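Local coordinates for protein proteasome accessory factor B/C (PafBC) (Paenarthrobacter aurescens, PDB 6SJ9) that probably acts as a WYL-domain transcriptional regulator of the bacterial DNA damage response, binding DNA through winged helix-turn-helix domains, at residues V312-D323 with R652-Y662. Numbering follows the deposited sequence.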
loop_
_atom_site.group_PDB
_atom_site.type_symbol
_atom_site.label_atom_id
_atom_site.label_comp_id
_atom_site.label_asym_id
_atom_site.label_seq_id
_atom_site.Cartn_x
_atom_site.Cartn_y
_atom_site.Cartn_z
ATOM N N VAL A 312 6.905 4.509 -24.984
ATOM C CA VAL A 312 6.297 5.353 -26.011
ATOM C C VAL A 312 4.841 4.971 -26.243
ATOM O O VAL A 312 3.965 5.838 -26.310
ATOM C CB VAL A 312 7.111 5.243 -27.318
ATOM C CG1 VAL A 312 6.342 5.871 -28.513
ATOM C CG2 VAL A 312 8.483 5.906 -27.127
ATOM N N ARG A 313 4.545 3.669 -26.293
ATOM C CA ARG A 313 3.175 3.240 -26.524
ATOM C C ARG A 313 2.238 3.790 -25.453
ATOM O O ARG A 313 1.140 4.268 -25.763
ATOM C CB ARG A 313 3.105 1.715 -26.589
ATOM C CG ARG A 313 1.716 1.192 -26.923
ATOM C CD ARG A 313 1.355 0.007 -26.052
ATOM N NE ARG A 313 2.462 -0.944 -26.016
ATOM C CZ ARG A 313 2.746 -1.725 -24.975
ATOM N NH1 ARG A 313 1.997 -1.648 -23.878
ATOM N NH2 ARG A 313 3.785 -2.565 -25.024
ATOM N N ARG A 314 2.665 3.759 -24.186
ATOM C CA ARG A 314 1.791 4.246 -23.114
ATOM C C ARG A 314 1.641 5.749 -23.188
ATOM O O ARG A 314 0.528 6.272 -23.107
ATOM C CB ARG A 314 2.358 3.857 -21.751
ATOM C CG ARG A 314 2.717 2.415 -21.681
ATOM C CD ARG A 314 3.296 2.104 -20.351
ATOM N NE ARG A 314 2.182 2.024 -19.481
ATOM C CZ ARG A 314 1.623 0.875 -19.179
ATOM N NH1 ARG A 314 0.536 0.865 -18.399
ATOM N NH2 ARG A 314 2.208 -0.242 -19.636
ATOM N N LEU A 315 2.753 6.455 -23.399
ATOM C CA LEU A 315 2.692 7.901 -23.536
ATOM C C LEU A 315 1.826 8.281 -24.727
ATOM O O LEU A 315 1.033 9.236 -24.661
ATOM C CB LEU A 315 4.109 8.472 -23.697
ATOM C CG LEU A 315 5.095 8.218 -22.558
ATOM C CD1 LEU A 315 6.518 8.666 -22.901
ATOM C CD2 LEU A 315 4.625 8.923 -21.312
ATOM N N GLN A 316 1.978 7.545 -25.833
ATOM C CA GLN A 316 1.227 7.858 -27.045
ATOM C C GLN A 316 -0.234 7.513 -26.885
ATOM O O GLN A 316 -1.112 8.280 -27.299
ATOM C CB GLN A 316 1.818 7.138 -28.251
ATOM C CG GLN A 316 1.186 7.599 -29.547
ATOM C CD GLN A 316 1.397 9.076 -29.783
ATOM O OE1 GLN A 316 2.526 9.546 -29.907
ATOM N NE2 GLN A 316 0.297 9.823 -29.839
ATOM N N ALA A 317 -0.520 6.387 -26.254
ATOM C CA ALA A 317 -1.915 6.063 -26.046
ATOM C C ALA A 317 -2.568 7.097 -25.127
ATOM O O ALA A 317 -3.743 7.437 -25.310
ATOM C CB ALA A 317 -2.027 4.622 -25.549
ATOM N N ALA A 318 -1.802 7.663 -24.187
ATOM C CA ALA A 318 -2.331 8.722 -23.329
ATOM C C ALA A 318 -2.564 10.017 -24.099
ATOM O O ALA A 318 -3.541 10.723 -23.833
ATOM C CB ALA A 318 -1.409 8.969 -22.142
ATOM N N ALA A 319 -1.648 10.389 -25.004
ATOM C CA ALA A 319 -1.876 11.551 -25.872
ATOM C C ALA A 319 -3.134 11.365 -26.726
ATOM O O ALA A 319 -3.974 12.270 -26.832
ATOM C CB ALA A 319 -0.651 11.789 -26.759
ATOM N N ASP A 320 -3.269 10.192 -27.353
ATOM C CA ASP A 320 -4.393 9.924 -28.250
ATOM C C ASP A 320 -5.734 9.971 -27.522
ATOM O O ASP A 320 -6.738 10.450 -28.082
ATOM C CB ASP A 320 -4.198 8.574 -28.934
ATOM C CG ASP A 320 -2.977 8.559 -29.854
ATOM O OD1 ASP A 320 -2.379 9.635 -30.109
ATOM O OD2 ASP A 320 -2.560 7.452 -30.239
ATOM N N PHE A 321 -5.792 9.446 -26.292
ATOM C CA PHE A 321 -7.051 9.504 -25.558
ATOM C C PHE A 321 -7.449 10.945 -25.263
ATOM O O PHE A 321 -8.626 11.310 -25.376
ATOM C CB PHE A 321 -6.959 8.665 -24.291
ATOM C CG PHE A 321 -8.295 8.275 -23.743
ATOM C CD1 PHE A 321 -9.444 8.409 -24.521
ATOM C CD2 PHE A 321 -8.405 7.725 -22.466
ATOM C CE1 PHE A 321 -10.682 8.039 -24.021
ATOM C CE2 PHE A 321 -9.636 7.335 -21.969
ATOM C CZ PHE A 321 -10.779 7.496 -22.738
ATOM N N ASP A 322 -6.487 11.782 -24.894
ATOM C CA ASP A 322 -6.769 13.195 -24.700
ATOM C C ASP A 322 -7.212 13.863 -26.011
ATOM O O ASP A 322 -7.897 14.899 -25.988
ATOM C CB ASP A 322 -5.497 13.830 -24.138
ATOM C CG ASP A 322 -5.606 15.285 -23.896
ATOM O OD1 ASP A 322 -4.842 16.034 -24.534
ATOM O OD2 ASP A 322 -6.409 15.680 -23.037
ATOM N N ASP A 323 -6.800 13.307 -27.160
ATOM C CA ASP A 323 -7.249 13.817 -28.451
ATOM C C ASP A 323 -8.676 13.423 -28.789
ATOM O O ASP A 323 -9.311 14.099 -29.611
ATOM C CB ASP A 323 -6.305 13.383 -29.566
ATOM C CG ASP A 323 -5.123 14.295 -29.664
ATOM O OD1 ASP A 323 -5.256 15.432 -29.151
ATOM O OD2 ASP A 323 -4.083 13.890 -30.237
ATOM N N ARG A 652 -1.483 17.237 -20.364
ATOM C CA ARG A 652 -1.093 17.034 -21.758
ATOM C C ARG A 652 0.315 17.553 -22.032
ATOM O O ARG A 652 1.035 16.986 -22.864
ATOM C CB ARG A 652 -2.107 17.701 -22.711
ATOM C CG ARG A 652 -1.762 17.553 -24.224
ATOM C CD ARG A 652 -1.543 16.082 -24.570
ATOM N NE ARG A 652 -1.314 15.815 -25.984
ATOM C CZ ARG A 652 -2.282 15.690 -26.889
ATOM N NH1 ARG A 652 -3.550 15.806 -26.505
ATOM N NH2 ARG A 652 -1.985 15.449 -28.169
ATOM N N ALA A 653 0.724 18.628 -21.361
ATOM C CA ALA A 653 2.078 19.140 -21.563
ATOM C C ALA A 653 3.131 18.185 -20.983
ATOM O O ALA A 653 4.199 17.968 -21.591
ATOM C CB ALA A 653 2.188 20.542 -20.956
ATOM N N TRP A 654 2.831 17.587 -19.817
ATOM C CA TRP A 654 3.706 16.560 -19.249
ATOM C C TRP A 654 3.890 15.416 -20.237
ATOM O O TRP A 654 5.027 15.064 -20.590
ATOM C CB TRP A 654 3.097 16.096 -17.927
ATOM C CG TRP A 654 3.639 14.867 -17.266
ATOM C CD1 TRP A 654 3.163 13.601 -17.383
ATOM C CD2 TRP A 654 4.685 14.816 -16.292
ATOM N NE1 TRP A 654 3.877 12.747 -16.570
ATOM C CE2 TRP A 654 4.815 13.472 -15.889
ATOM C CE3 TRP A 654 5.554 15.770 -15.754
ATOM C CZ2 TRP A 654 5.772 13.059 -14.970
ATOM C CZ3 TRP A 654 6.495 15.365 -14.845
ATOM C CH2 TRP A 654 6.595 14.012 -14.450
ATOM N N ILE A 655 2.775 14.900 -20.778
ATOM C CA ILE A 655 2.839 13.811 -21.760
ATOM C C ILE A 655 3.591 14.265 -23.013
ATOM O O ILE A 655 4.460 13.550 -23.536
ATOM C CB ILE A 655 1.421 13.321 -22.117
ATOM C CG1 ILE A 655 0.723 12.691 -20.903
ATOM C CG2 ILE A 655 1.481 12.333 -23.275
ATOM C CD1 ILE A 655 -0.775 12.522 -21.057
ATOM N N ASP A 656 3.247 15.449 -23.540
ATOM C CA ASP A 656 3.924 15.920 -24.749
ATOM C C ASP A 656 5.411 16.097 -24.505
ATOM O O ASP A 656 6.236 15.655 -25.311
ATOM C CB ASP A 656 3.305 17.224 -25.266
ATOM C CG ASP A 656 1.941 17.012 -25.896
ATOM O OD1 ASP A 656 1.563 15.827 -26.074
ATOM O OD2 ASP A 656 1.260 18.022 -26.209
ATOM N N ALA A 657 5.775 16.717 -23.381
ATOM C CA ALA A 657 7.195 16.848 -23.066
ATOM C C ALA A 657 7.871 15.469 -22.989
ATOM O O ALA A 657 8.990 15.284 -23.481
ATOM C CB ALA A 657 7.345 17.624 -21.751
ATOM N N ALA A 658 7.185 14.479 -22.412
ATOM C CA ALA A 658 7.712 13.119 -22.386
ATOM C C ALA A 658 7.878 12.552 -23.791
ATOM O O ALA A 658 8.880 11.893 -24.089
ATOM C CB ALA A 658 6.790 12.227 -21.548
ATOM N N LEU A 659 6.904 12.790 -24.671
ATOM C CA LEU A 659 6.948 12.187 -25.998
ATOM C C LEU A 659 8.029 12.813 -26.871
ATOM O O LEU A 659 8.703 12.112 -27.637
ATOM C CB LEU A 659 5.593 12.319 -26.679
ATOM C CG LEU A 659 4.545 11.286 -26.300
ATOM C CD1 LEU A 659 3.185 11.734 -26.814
ATOM C CD2 LEU A 659 4.918 9.955 -26.912
ATOM N N VAL A 660 8.210 14.131 -26.779
ATOM C CA VAL A 660 9.183 14.801 -27.630
ATOM C C VAL A 660 10.599 14.317 -27.392
ATOM O O VAL A 660 11.474 14.626 -28.190
ATOM C CB VAL A 660 9.139 16.333 -27.445
ATOM C CG1 VAL A 660 7.744 16.878 -27.741
ATOM C CG2 VAL A 660 9.596 16.719 -26.050
ATOM N N GLN A 661 10.859 13.601 -26.295
ATOM C CA GLN A 661 12.180 13.010 -26.101
ATOM C C GLN A 661 12.466 11.940 -27.138
ATOM O O GLN A 661 13.631 11.647 -27.403
ATOM C CB GLN A 661 12.312 12.383 -24.712
ATOM C CG GLN A 661 12.170 13.331 -23.549
ATOM C CD GLN A 661 12.203 12.591 -22.209
ATOM O OE1 GLN A 661 13.153 12.742 -21.421
ATOM N NE2 GLN A 661 11.174 11.767 -21.958
ATOM N N TYR A 662 11.434 11.285 -27.674
ATOM C CA TYR A 662 11.688 10.125 -28.518
ATOM C C TYR A 662 11.620 10.425 -30.013
ATOM O O TYR A 662 12.273 9.725 -30.799
ATOM C CB TYR A 662 10.689 9.017 -28.173
ATOM C CG TYR A 662 10.883 8.456 -26.771
ATOM C CD1 TYR A 662 10.408 9.134 -25.655
ATOM C CD2 TYR A 662 11.571 7.268 -26.574
ATOM C CE1 TYR A 662 10.609 8.628 -24.385
ATOM C CE2 TYR A 662 11.767 6.759 -25.315
ATOM C CZ TYR A 662 11.283 7.433 -24.231
ATOM O OH TYR A 662 11.489 6.899 -22.992
#
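Leu659 is the knob of this helix pair, set among Val312, Leu315, Gln316 and Ala319: its CD2 lies 3.6 Å from Leu315 CB, while CD1 rests on Ala319 CB. Deeper in, Leu315 sends CD1 to within 3.8 Å of Ala658 CB. Ile655 straddles the opposite helix, with CD1 against Ala318 CB and CG2 up against the Leu315 carbonyl oxygen at 3.4 Å. Ala318, Ala319 and Ala658 present only methyls here, and the axes approach to 9.6 Å at an angle of 141°, closer to antiparallel than to perpendicular. At one end Val312 CG2 sits over a face of the Tyr662 ring, 3.7 Å from its centroid, a CH-pi contact. Gln316 bends at chi2 (61°) to lay OE1 across the Leu659 methyls, and its NE2 bonds Asp320 OD1 at 2.7 Å. With an alanine here, a gap is likely to open beside the Leu659 methyls and Asp320 to lose this amide donor. At the other end a bend at chi2, 53°, turns the Arg652 guanidinium toward the end of helix 305-323, into a salt-bridge network with Asp322, Asp323 and Asp656. NH1 bridges to Asp323 OD1 at 3.2 Å, well above the carboxylate plane, and NE to Asp656 OD1 at 2.9 Å; these two in-plane bonds hold the guanidinium against rotation, with the Ala319 carbonyl oxygen over one face. NH1 also faces Asp322 OD1, modelled doubtfully close. Arg648 takes the second oxygen of Asp322. The contact joins the last helices of the two WCX domains, both with ferredoxin-like sheets: helix 627-634 packs against Leu315 and Ile655, and Tyr662 OH reaches the backbone of Val301 in strand 299-303, tying the C-terminal tail to the sheet of the first WCX domain.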